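Local structure of catabolite control protein A (Lactococcus lactis, 2O20) at residues K133-L138 with D154-S159; G298-R303 with N317-D322. The protein probably acts as a LacI-family DNA-binding transcription factor that represses or activates genes globally in carbon catabolite control. The protein carries 1 engineered substitution. All coordinates share one frame; numbering follows the deposited sequence.

Contact 1: K133-L138 with D154-S159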
ATOM      1  N   LYS D 133      26.685   9.271  -7.900  1.00 43.55           N
ATOM      2  CA  LYS D 133      27.030   9.722  -6.547  1.00 44.03           C
ATOM      3  C   LYS D 133      26.851   8.543  -5.584  1.00 44.45           C
ATOM      4  O   LYS D 133      27.767   8.190  -4.838  1.00 44.58           O
ATOM      5  CB  LYS D 133      26.132  10.883  -6.096  1.00 43.86           C
ATOM      6  CG  LYS D 133      26.283  12.189  -6.892  1.00 44.14           C
ATOM      7  CD  LYS D 133      25.664  13.364  -6.120  1.00 44.17           C
ATOM      8  CE  LYS D 133      25.760  14.685  -6.869  1.00 45.15           C
ATOM      9  NZ  LYS D 133      25.960  15.858  -5.942  1.00 45.50           N
ATOM     10  N   ILE D 134      25.669   7.926  -5.655  1.00 44.94           N
ATOM     11  CA  ILE D 134      25.295   6.779  -4.806  1.00 45.24           C
ATOM     12  C   ILE D 134      26.221   5.575  -5.091  1.00 45.45           C
ATOM     13  O   ILE D 134      26.786   4.981  -4.173  1.00 45.51           O
ATOM     14  CB  ILE D 134      23.791   6.376  -5.025  1.00 45.42           C
ATOM     15  CG1 ILE D 134      22.844   7.589  -4.987  1.00 45.36           C
ATOM     16  CG2 ILE D 134      23.316   5.374  -3.984  1.00 45.89           C
ATOM     17  CD1 ILE D 134      22.889   8.443  -3.714  1.00 45.59           C
ATOM     18  N   ARG D 135      26.392   5.233  -6.370  1.00 45.62           N
ATOM     19  CA  ARG D 135      27.264   4.120  -6.756  1.00 45.93           C
ATOM     20  C   ARG D 135      28.683   4.276  -6.198  1.00 45.38           C
ATOM     21  O   ARG D 135      29.288   3.304  -5.747  1.00 44.71           O
ATOM     22  CB  ARG D 135      27.328   3.966  -8.281  1.00 45.76           C
ATOM     23  CG  ARG D 135      28.149   2.748  -8.727  1.00 47.00           C
ATOM     24  CD  ARG D 135      28.549   2.784 -10.193  1.00 47.96           C
ATOM     25  NE  ARG D 135      27.414   2.443 -11.044  1.00 50.30           N
ATOM     26  CZ  ARG D 135      26.578   3.322 -11.596  1.00 50.99           C
ATOM     27  NH1 ARG D 135      26.741   4.629 -11.421  1.00 51.06           N
ATOM     28  NH2 ARG D 135      25.572   2.885 -12.345  1.00 50.92           N
ATOM     29  N   THR D 136      29.221   5.488  -6.258  1.00 45.37           N
ATOM     30  CA  THR D 136      30.567   5.741  -5.739  1.00 45.39           C
ATOM     31  C   THR D 136      30.581   5.729  -4.203  1.00 45.19           C
ATOM     32  O   THR D 136      31.516   5.203  -3.596  1.00 44.90           O
ATOM     33  CB  THR D 136      31.142   7.080  -6.254  1.00 45.51           C
ATOM     34  OG1 THR D 136      31.117   7.093  -7.688  1.00 44.74           O
ATOM     35  CG2 THR D 136      32.575   7.271  -5.763  1.00 45.63           C
ATOM     36  N   SER D 137      29.555   6.322  -3.592  1.00 45.12           N
ATOM     37  CA  SER D 137      29.350   6.219  -2.145  1.00 45.15           C
ATOM     38  C   SER D 137      29.493   4.758  -1.715  1.00 45.05           C
ATOM     39  O   SER D 137      30.275   4.451  -0.823  1.00 45.19           O
ATOM     40  CB  SER D 137      27.973   6.766  -1.743  0.50 45.26           C
ATOM     41  OG  SER D 137      27.769   8.079  -2.244  0.50 45.32           O
ATOM     42  N   LEU D 138      28.757   3.866  -2.383  1.00 44.85           N
ATOM     43  CA  LEU D 138      28.781   2.424  -2.070  1.00 44.43           C
ATOM     44  C   LEU D 138      30.131   1.761  -2.361  1.00 44.48           C
ATOM     45  O   LEU D 138      30.535   0.822  -1.677  1.00 44.33           O
ATOM     46  CB  LEU D 138      27.666   1.709  -2.842  1.00 44.30           C
ATOM     47  CG  LEU D 138      26.258   2.134  -2.411  1.00 43.55           C
ATOM     48  CD1 LEU D 138      25.207   1.785  -3.455  1.00 43.15           C
ATOM     49  CD2 LEU D 138      25.922   1.497  -1.051  1.00 44.01           C
ATOM     50  N   ASP D 154      26.914  -1.287 -15.614  1.00 38.77           N
ATOM     51  CA  ASP D 154      28.165  -2.034 -15.714  1.00 39.39           C
ATOM     52  C   ASP D 154      27.924  -3.517 -15.438  1.00 39.45           C
ATOM     53  O   ASP D 154      28.688  -4.368 -15.883  1.00 39.40           O
ATOM     54  CB  ASP D 154      29.198  -1.471 -14.741  1.00 39.71           C
ATOM     55  CG  ASP D 154      29.389   0.037 -14.893  1.00 41.18           C
ATOM     56  OD1 ASP D 154      29.505   0.515 -16.048  1.00 42.47           O
ATOM     57  OD2 ASP D 154      29.405   0.739 -13.854  1.00 43.24           O
ATOM     58  N   LYS D 155      26.849  -3.813 -14.711  1.00 39.57           N
ATOM     59  CA  LYS D 155      26.465  -5.185 -14.341  1.00 39.53           C
ATOM     60  C   LYS D 155      27.493  -5.842 -13.432  1.00 38.55           C
ATOM     61  O   LYS D 155      27.702  -7.046 -13.501  1.00 39.01           O
ATOM     62  CB  LYS D 155      26.196  -6.068 -15.580  1.00 40.11           C
ATOM     63  CG  LYS D 155      25.047  -5.591 -16.472  1.00 41.07           C
ATOM     64  CD  LYS D 155      23.676  -5.913 -15.875  1.00 41.88           C
ATOM     65  CE  LYS D 155      23.321  -7.402 -16.040  1.00 41.88           C
ATOM     66  NZ  LYS D 155      22.053  -7.771 -15.359  1.00 39.65           N
ATOM     67  N   GLU D 156      28.120  -5.053 -12.565  1.00 37.56           N
ATOM     68  CA  GLU D 156      28.991  -5.603 -11.521  1.00 36.54           C
ATOM     69  C   GLU D 156      28.240  -5.739 -10.175  1.00 34.47           C
ATOM     70  O   GLU D 156      28.452  -6.691  -9.427  1.00 33.88           O
ATOM     71  CB  GLU D 156      30.293  -4.775 -11.392  1.00 37.26           C
ATOM     72  CG  GLU D 156      30.207  -3.440 -10.603  1.00 39.64           C
ATOM     73  CD  GLU D 156      30.219  -2.196 -11.476  1.00 41.67           C
ATOM     74  OE1 GLU D 156      31.067  -2.133 -12.396  1.00 45.04           O
ATOM     75  OE2 GLU D 156      29.394  -1.272 -11.230  1.00 42.83           O
ATOM     76  N   ILE D 157      27.341  -4.801  -9.885  1.00 32.22           N
ATOM     77  CA  ILE D 157      26.633  -4.801  -8.607  1.00 30.07           C
ATOM     78  C   ILE D 157      25.563  -5.897  -8.652  1.00 28.20           C
ATOM     79  O   ILE D 157      24.799  -5.963  -9.606  1.00 26.91           O
ATOM     80  CB  ILE D 157      25.992  -3.442  -8.313  1.00 30.03           C
ATOM     81  CG1 ILE D 157      27.061  -2.345  -8.319  1.00 31.15           C
ATOM     82  CG2 ILE D 157      25.268  -3.456  -6.964  1.00 29.96           C
ATOM     83  CD1 ILE D 157      26.498  -0.942  -8.341  1.00 32.22           C
ATOM     84  N   PRO D 158      25.523  -6.775  -7.626  1.00 25.87           N
ATOM     85  CA  PRO D 158      24.454  -7.789  -7.578  1.00 25.06           C
ATOM     86  C   PRO D 158      23.031  -7.222  -7.720  1.00 23.69           C
ATOM     87  O   PRO D 158      22.735  -6.141  -7.208  1.00 23.40           O
ATOM     88  CB  PRO D 158      24.681  -8.464  -6.222  1.00 24.85           C
ATOM     89  CG  PRO D 158      26.149  -8.287  -5.974  1.00 24.90           C
ATOM     90  CD  PRO D 158      26.454  -6.920  -6.491  1.00 25.90           C
ATOM     91  N   SER D 159      22.160  -7.958  -8.406  1.00 22.91           N
ATOM     92  CA  SER D 159      20.774  -7.518  -8.633  1.00 22.01           C
ATOM     93  C   SER D 159      19.802  -8.689  -8.826  1.00 21.54           C
ATOM     94  O   SER D 159      20.197  -9.782  -9.216  1.00 21.51           O
ATOM     95  CB  SER D 159      20.692  -6.554  -9.827  1.00 21.97           C
ATOM     96  OG  SER D 159      20.735  -7.218 -11.082  1.00 21.74           O
TER
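Arg135, on helix 132-141, reaches across the protein surface to the loop that joins strand 145-148 to strand 159-161, and makes a loose charged and apolar contact there with Asp154, Glu156 and Ile157. The site belongs to the sugar-binding-like domain of the LacI family, in the part built on the six-stranded parallel sheet, where the loop crosses between two neighbouring strands. No hydrogen bond links the segments, and the nearest CA atoms, those of Arg135 and Ile157, stay 9.1 Å apart, which leaves the bridging to side chains. Arg135 sends CG anti to its own N (chi1 -176°), runs on extended through chi2 and then bends at chi3 (-76°). Its aliphatic part passes obliquely by the tip of Ile157, CG lying 4.1 Å from Ile157 CD1. Farther along, NE stands 3.8 Å from Asp154 OD2 in a long salt bridge. The guanidinium and carboxylate planes are turned 58° apart, and the oxygen sits well out of the guanidinium plane, so no N-H points at it. Glu156 OE2 approaches the guanidinium edge, near its plane, but remains 4.2 Å from NE, beyond salt-bridge range. Firmer partners of the same guanidinium lie beside the segments: Glu132, on the same helix, and Asp152, in the loop; Asp152 also accepts a hydrogen bond from Ile157 N. Leu130 packs against both Arg135 and Ile157. One cation thus faces four carboxylates, two of them only at long range, and any attraction from Asp154 and Glu156 is probably diffuse and electrostatic, without directed bonds.

Contact 2: G298-R303 with N317-D322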
ATOM      1  N   GLY D 298      12.470  -9.973  -3.173  1.00 19.80           N
ATOM      2  CA  GLY D 298      13.040  -9.630  -1.852  1.00 19.97           C
ATOM      3  C   GLY D 298      13.742 -10.807  -1.140  1.00 19.72           C
ATOM      4  O   GLY D 298      14.861 -10.661  -0.635  1.00 19.60           O
ATOM      5  N   ALA D 299      13.076 -11.958  -1.078  1.00 19.38           N
ATOM      6  CA  ALA D 299      13.644 -13.145  -0.428  1.00 19.53           C
ATOM      7  C   ALA D 299      14.927 -13.588  -1.124  1.00 19.77           C
ATOM      8  O   ALA D 299      15.950 -13.859  -0.470  1.00 20.19           O
ATOM      9  CB  ALA D 299      12.627 -14.273  -0.391  1.00 19.07           C
ATOM     10  N   VAL D 300      14.890 -13.646  -2.454  1.00 19.91           N
ATOM     11  CA  VAL D 300      16.050 -14.074  -3.244  1.00 19.53           C
ATOM     12  C   VAL D 300      17.203 -13.096  -3.046  1.00 19.37           C
ATOM     13  O   VAL D 300      18.352 -13.517  -2.889  1.00 18.92           O
ATOM     14  CB  VAL D 300      15.679 -14.281  -4.761  1.00 19.85           C
ATOM     15  CG1 VAL D 300      16.908 -14.428  -5.617  1.00 20.93           C
ATOM     16  CG2 VAL D 300      14.795 -15.513  -4.909  1.00 20.29           C
ATOM     17  N   ALA D 301      16.889 -11.795  -3.027  1.00 19.42           N
ATOM     18  CA  ALA D 301      17.890 -10.764  -2.793  1.00 19.29           C
ATOM     19  C   ALA D 301      18.522 -10.889  -1.418  1.00 19.74           C
ATOM     20  O   ALA D 301      19.744 -10.731  -1.259  1.00 19.82           O
ATOM     21  CB  ALA D 301      17.272  -9.399  -2.935  1.00 20.58           C
ATOM     22  N   MET D 302      17.699 -11.141  -0.403  1.00 19.66           N
ATOM     23  CA  MET D 302      18.227 -11.208   0.966  1.00 20.07           C
ATOM     24  C   MET D 302      19.084 -12.498   1.173  1.00 20.81           C
ATOM     25  O   MET D 302      20.092 -12.488   1.901  1.00 20.43           O
ATOM     26  CB  MET D 302      17.085 -11.063   1.988  1.00 19.97           C
ATOM     27  CG  MET D 302      17.546 -10.874   3.411  1.00 19.99           C
ATOM     28  SD  MET D 302      18.564  -9.401   3.743  1.00 22.22           S
ATOM     29  CE  MET D 302      20.031 -10.176   4.417  1.00 21.66           C
ATOM     30  N   ARG D 303      18.714 -13.578   0.489  1.00 21.69           N
ATOM     31  CA  ARG D 303      19.515 -14.818   0.483  1.00 21.80           C
ATOM     32  C   ARG D 303      20.910 -14.571  -0.090  1.00 22.08           C
ATOM     33  O   ARG D 303      21.916 -15.063   0.454  1.00 20.69           O
ATOM     34  CB  ARG D 303      18.808 -15.930  -0.303  1.00 22.49           C
ATOM     35  CG  ARG D 303      17.727 -16.624   0.480  1.00 25.04           C
ATOM     36  CD  ARG D 303      17.066 -17.732  -0.314  1.00 27.89           C
ATOM     37  NE  ARG D 303      15.802 -18.109   0.313  1.00 28.63           N
ATOM     38  CZ  ARG D 303      14.618 -18.144  -0.288  1.00 31.80           C
ATOM     39  NH1 ARG D 303      14.489 -17.855  -1.590  1.00 33.58           N
ATOM     40  NH2 ARG D 303      13.548 -18.500   0.425  1.00 31.45           N
ATOM     41  N   ASN D 317      25.547 -13.369  -9.790  1.00 30.27           N
ATOM     42  CA  ASN D 317      25.016 -12.201  -9.046  1.00 28.78           C
ATOM     43  C   ASN D 317      23.998 -11.330  -9.810  1.00 27.49           C
ATOM     44  O   ASN D 317      23.446 -10.402  -9.237  1.00 26.48           O
ATOM     45  CB  ASN D 317      26.128 -11.386  -8.354  0.50 28.31           C
ATOM     46  CG  ASN D 317      27.120 -10.771  -9.317  0.50 26.85           C
ATOM     47  OD1 ASN D 317      26.802 -10.484 -10.460  0.50 24.85           O
ATOM     48  ND2 ASN D 317      28.333 -10.543  -8.835  0.50 23.50           N
ATOM     49  N   GLN D 318      23.720 -11.648 -11.074  1.00 25.82           N
ATOM     50  CA  GLN D 318      22.644 -10.985 -11.821  1.00 24.76           C
ATOM     51  C   GLN D 318      21.494 -11.992 -11.990  1.00 24.35           C
ATOM     52  O   GLN D 318      21.453 -12.760 -12.960  1.00 24.01           O
ATOM     53  CB  GLN D 318      23.148 -10.511 -13.178  1.00 25.13           C
ATOM     54  CG  GLN D 318      24.433  -9.716 -13.137  1.00 26.27           C
ATOM     55  CD  GLN D 318      24.282  -8.421 -12.405  1.00 26.90           C
ATOM     56  OE1 GLN D 318      23.443  -7.599 -12.762  1.00 32.70           O
ATOM     57  NE2 GLN D 318      25.088  -8.224 -11.363  1.00 27.89           N
ATOM     58  N   LEU D 319      20.581 -12.000 -11.020  1.00 22.49           N
ATOM     59  CA  LEU D 319      19.536 -13.019 -10.948  1.00 21.67           C
ATOM     60  C   LEU D 319      18.236 -12.556 -11.587  1.00 21.80           C
ATOM     61  O   LEU D 319      17.847 -11.424 -11.403  1.00 21.01           O
ATOM     62  CB  LEU D 319      19.295 -13.397  -9.500  1.00 21.71           C
ATOM     63  CG  LEU D 319      20.510 -13.942  -8.729  1.00 22.16           C
ATOM     64  CD1 LEU D 319      20.076 -14.321  -7.336  1.00 21.93           C
ATOM     65  CD2 LEU D 319      21.154 -15.114  -9.436  1.00 24.38           C
ATOM     66  N   VAL D 320      17.585 -13.439 -12.339  1.00 21.44           N
ATOM     67  CA  VAL D 320      16.376 -13.095 -13.097  1.00 21.58           C
ATOM     68  C   VAL D 320      15.295 -14.118 -12.771  1.00 21.68           C
ATOM     69  O   VAL D 320      15.508 -15.324 -12.933  1.00 21.48           O
ATOM     70  CB  VAL D 320      16.668 -13.074 -14.606  1.00 22.02           C
ATOM     71  CG1 VAL D 320      15.412 -12.745 -15.425  1.00 23.51           C
ATOM     72  CG2 VAL D 320      17.793 -12.115 -14.904  1.00 22.46           C
ATOM     73  N   LEU D 321      14.161 -13.646 -12.252  1.00 20.43           N
ATOM     74  CA  LEU D 321      13.078 -14.532 -11.840  1.00 20.28           C
ATOM     75  C   LEU D 321      11.988 -14.552 -12.901  1.00 20.52           C
ATOM     76  O   LEU D 321      11.779 -13.562 -13.596  1.00 19.87           O
ATOM     77  CB  LEU D 321      12.502 -14.097 -10.478  1.00 20.31           C
ATOM     78  CG  LEU D 321      13.460 -13.976  -9.277  1.00 20.81           C
ATOM     79  CD1 LEU D 321      12.657 -13.728  -8.000  1.00 21.54           C
ATOM     80  CD2 LEU D 321      14.394 -15.189  -9.135  1.00 21.85           C
ATOM     81  N   ASP D 322      11.274 -15.668 -13.029  1.00 21.04           N
ATOM     82  CA  ASP D 322      10.203 -15.745 -14.030  1.00 21.82           C
ATOM     83  C   ASP D 322       9.008 -14.831 -13.712  1.00 20.88           C
ATOM     84  O   ASP D 322       8.796 -14.465 -12.570  1.00 21.39           O
ATOM     85  CB  ASP D 322       9.668 -17.161 -14.136  1.00 22.75           C
ATOM     86  CG  ASP D 322      10.713 -18.156 -14.581  1.00 26.00           C
ATOM     87  OD1 ASP D 322      11.610 -17.805 -15.394  1.00 28.01           O
ATOM     88  OD2 ASP D 322      10.609 -19.289 -14.089  1.00 30.29           O
TER
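Val300 of helix 294-309 packs on Leu319 and Leu321, joining a helix to strand 318-320, the edge strand within this chain of the six-stranded parallel sheet in an alpha/beta domain of the periplasmic-binding-protein fold. The contact is wholly apolar across the segments. Val300 and Leu319 have the nearest CA atoms, 8.5 Å apart, and all three side chains leave the backbone toward the opposing segment. Against Leu319 the valine lies at a slant; against Leu321 the two side chains slide past each other in opposite directions. Val320, between the leucines, points elsewhere, the alternation of an extended chain that puts residues 319 and 321 on the helix side. Val160 of the neighbouring strand 159-161 touches both Val300 and Leu321, so the apolar patch continues onto the next strand of the sheet.

Backbone hydrogen bonds hold the two partners separately. Within the helix, Met302 N bonds Gly298 O and Arg303 N bonds Ala299 O, whereas Leu319 pairs with Ser159 and Asn161 and Leu321 with Asn161, fixing both leucines against strand 159-161. Met302 and Ala299 turn to Ile88 of helix 76-91, so the helix also packs on a second helix.

Polar side-chain bonds of 317-322 lie apart from the valine. The Gln318 amide is gripped from the preceding strand's side: NE2 bonds Ile157 O, and OE1 is bonded by Lys155 NZ and Ser159 OG.

Val300 serves both leucines with separate methyls: CG2, beside the backbone N, reaches Leu321 CD1 at 4.2 Å, while CG1, anti to the backbone N (chi1 168°), meets Leu319 CD1 at 3.6 Å.

Contact 1 closes along the chain before contact 2 opens, and their centres lie 16 Å apart in one domain, joined by its six-stranded parallel sheet. The 154-159 segment leads into strand 159-161, whose neighbour is strand 318-320 of contact 2. The two contacts meet directly: Ser159 N lies 2.9 Å from Asn317 O, a probable backbone hydrogen bond, and Gln318 NE2 lies 2.9 Å from Ile157 O, probably bonded too. Each contact sets a helix against chain in or next to these neighbouring strands. Strand 318-320, late in the sequence, is outermost in a sheet whose first strand along the chain is 65-70.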